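Local atomic coordinates of alpha-1,3-glucanase (Streptomyces thermodiastaticus, PDB entry 7C7D), a protein that probably hydrolyses the alpha-1,3-glucosidic linkages of alpha-1,3-glucan from within the chain, as a thermostable glycosidase of family GH87. Residues A[207-211]-A[212-216]. Numbering follows the deposited sequence.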
ATOM      1  N   GLY A 207      11.554  29.358  17.883  1.00 37.90           N
ATOM      2  CA  GLY A 207      12.709  28.654  18.394  1.00 37.35           C
ATOM      3  C   GLY A 207      13.279  27.589  17.484  1.00 36.17           C
ATOM      4  O   GLY A 207      14.302  26.984  17.833  1.00 37.41           O
ATOM      5  N   SER A 208      12.664  27.337  16.333  1.00 34.50           N
ATOM      6  CA  SER A 208      13.183  26.318  15.438  1.00 31.87           C
ATOM      7  C   SER A 208      14.383  26.847  14.653  1.00 30.46           C
ATOM      8  O   SER A 208      14.581  28.057  14.501  1.00 31.68           O
ATOM      9  CB  SER A 208      12.093  25.829  14.482  1.00 31.14           C
ATOM     10  OG  SER A 208      11.561  26.897  13.725  1.00 31.53           O
ATOM     11  N   VAL A 209      15.197  25.914  14.168  1.00 28.25           N
ATOM     12  CA  VAL A 209      16.388  26.218  13.382  1.00 27.05           C
ATOM     13  C   VAL A 209      16.058  25.927  11.926  1.00 25.03           C
ATOM     14  O   VAL A 209      15.759  24.783  11.572  1.00 24.35           O
ATOM     15  CB  VAL A 209      17.582  25.365  13.839  1.00 27.31           C
ATOM     16  CG1 VAL A 209      18.790  25.608  12.938  1.00 27.96           C
ATOM     17  CG2 VAL A 209      17.915  25.646  15.292  1.00 27.83           C
ATOM     18  N   SER A 210      16.116  26.947  11.077  1.00 25.25           N
ATOM     19  CA  SER A 210      15.785  26.768   9.669  1.00 25.17           C
ATOM     20  C   SER A 210      16.967  26.187   8.902  1.00 24.00           C
ATOM     21  O   SER A 210      18.113  26.606   9.091  1.00 24.45           O
ATOM     22  CB  SER A 210      15.388  28.107   9.050  1.00 26.85           C
ATOM     23  OG  SER A 210      15.211  27.976   7.649  1.00 29.28           O
ATOM     24  N   VAL A 211      16.676  25.223   8.018  1.00 22.47           N
ATOM     25  CA  VAL A 211      17.723  24.654   7.172  1.00 22.72           C
ATOM     26  C   VAL A 211      18.324  25.705   6.250  1.00 23.40           C
ATOM     27  O   VAL A 211      19.500  25.616   5.885  1.00 22.90           O
ATOM     28  CB  VAL A 211      17.220  23.425   6.382  1.00 21.51           C
ATOM     29  CG1 VAL A 211      16.848  22.301   7.318  1.00 21.22           C
ATOM     30  CG2 VAL A 211      16.048  23.794   5.490  1.00 22.61           C
ATOM     31  N   THR A 212      17.536  26.705   5.840  1.00 24.80           N
ATOM     32  CA  THR A 212      18.081  27.733   4.959  1.00 27.05           C
ATOM     33  C   THR A 212      19.080  28.622   5.685  1.00 28.79           C
ATOM     34  O   THR A 212      19.995  29.165   5.057  1.00 30.92           O
ATOM     35  CB  THR A 212      16.962  28.554   4.313  1.00 28.45           C
ATOM     36  OG1 THR A 212      16.121  29.117   5.327  1.00 30.45           O
ATOM     37  CG2 THR A 212      16.130  27.675   3.390  1.00 28.13           C
ATOM     38  N   ASP A 213      18.934  28.775   7.002  1.00 29.05           N
ATOM     39  CA  ASP A 213      19.933  29.503   7.773  1.00 31.23           C
ATOM     40  C   ASP A 213      21.249  28.741   7.862  1.00 30.71           C
ATOM     41  O   ASP A 213      22.286  29.349   8.148  1.00 32.06           O
ATOM     42  CB  ASP A 213      19.401  29.814   9.174  1.00 33.81           C
ATOM     43  CG  ASP A 213      18.288  30.847   9.161  1.00 36.37           C
ATOM     44  OD1 ASP A 213      18.079  31.487   8.108  1.00 38.38           O
ATOM     45  OD2 ASP A 213      17.628  31.024  10.205  1.00 36.80           O
ATOM     46  N   LYS A 214      21.231  27.433   7.621  1.00 30.18           N
ATOM     47  CA  LYS A 214      22.433  26.614   7.608  1.00 30.24           C
ATOM     48  C   LYS A 214      22.940  26.352   6.198  1.00 29.66           C
ATOM     49  O   LYS A 214      23.803  25.487   6.009  1.00 30.53           O
ATOM     50  CB  LYS A 214      22.186  25.294   8.340  1.00 30.59           C
ATOM     51  CG  LYS A 214      21.818  25.464   9.804  1.00 32.16           C
ATOM     52  CD  LYS A 214      22.998  25.986  10.607  1.00 33.33           C
ATOM     53  CE  LYS A 214      22.635  26.183  12.066  1.00 34.80           C
ATOM     54  NZ  LYS A 214      23.826  26.595  12.864  1.00 35.54           N
ATOM     55  N   GLY A 215      22.422  27.066   5.206  1.00 27.55           N
ATOM     56  CA  GLY A 215      22.939  26.987   3.859  1.00 26.95           C
ATOM     57  C   GLY A 215      22.155  26.125   2.896  1.00 25.95           C
ATOM     58  O   GLY A 215      22.626  25.904   1.776  1.00 26.99           O
ATOM     59  N   ALA A 216      20.985  25.629   3.287  1.00 23.86           N
ATOM     60  CA  ALA A 216      20.187  24.830   2.367  1.00 23.52           C
ATOM     61  C   ALA A 216      19.682  25.702   1.227  1.00 24.12           C
ATOM     62  O   ALA A 216      19.371  26.883   1.416  1.00 26.17           O
ATOM     63  CB  ALA A 216      19.003  24.196   3.097  1.00 22.55           C
TER
HETATM   64  O   HOH W   1      16.906  29.500  12.048  1.00 44.33           O
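V211 and A216 close a Schellman motif just after strand 209-210, near one end of the parallel beta-helix. V211 O accepts from A216 N at 3.0 Å, which is the 6-to-1 bond of the motif. The inner 5-to-2 bond, G215 N to T212 O, is weak. G215 takes the left-handed conformation (phi 101°) expected at this position of the motif. V211 O has a second donor, K214 N at 3.1 Å. The two N-H groups reach this oxygen from opposite faces of the carbonyl plane. K214 N stands well above the plane, whereas A216 N is tilted from it by only 33° and makes the straighter bond. The apolar contact of the motif is also present: V211 CB lies 3.8 Å from A216 CB.

At the start of the turn, S210 OG and T212 OG1 share a hydrogen bond of 2.7 Å. S210 OG lies on the far side from its own N (chi1 173°), beside the carbonyl carbon, which turns it to the following residues and T212 OG1. The bond from D213 N to S210 O is weak. A water adds a link here: it accepts from S210 N and donates to D213 OD2.

The turn touches strand 238-242, helix 225-234 and strand 245-248. Backbone bonds from V209 and V211 to W241 tie it to the first of these. V211 packs on F228 and A231 of the helix, and A216 on A227; Y247 of strand 245-248 touches V211, T212 and A216.

The K214 side chain starts close to the turn, with K214 CB 3.7 Å from V211 O. Its end leads away, and the methylene K214 CE comes to 4.0 Å from V209 CG1.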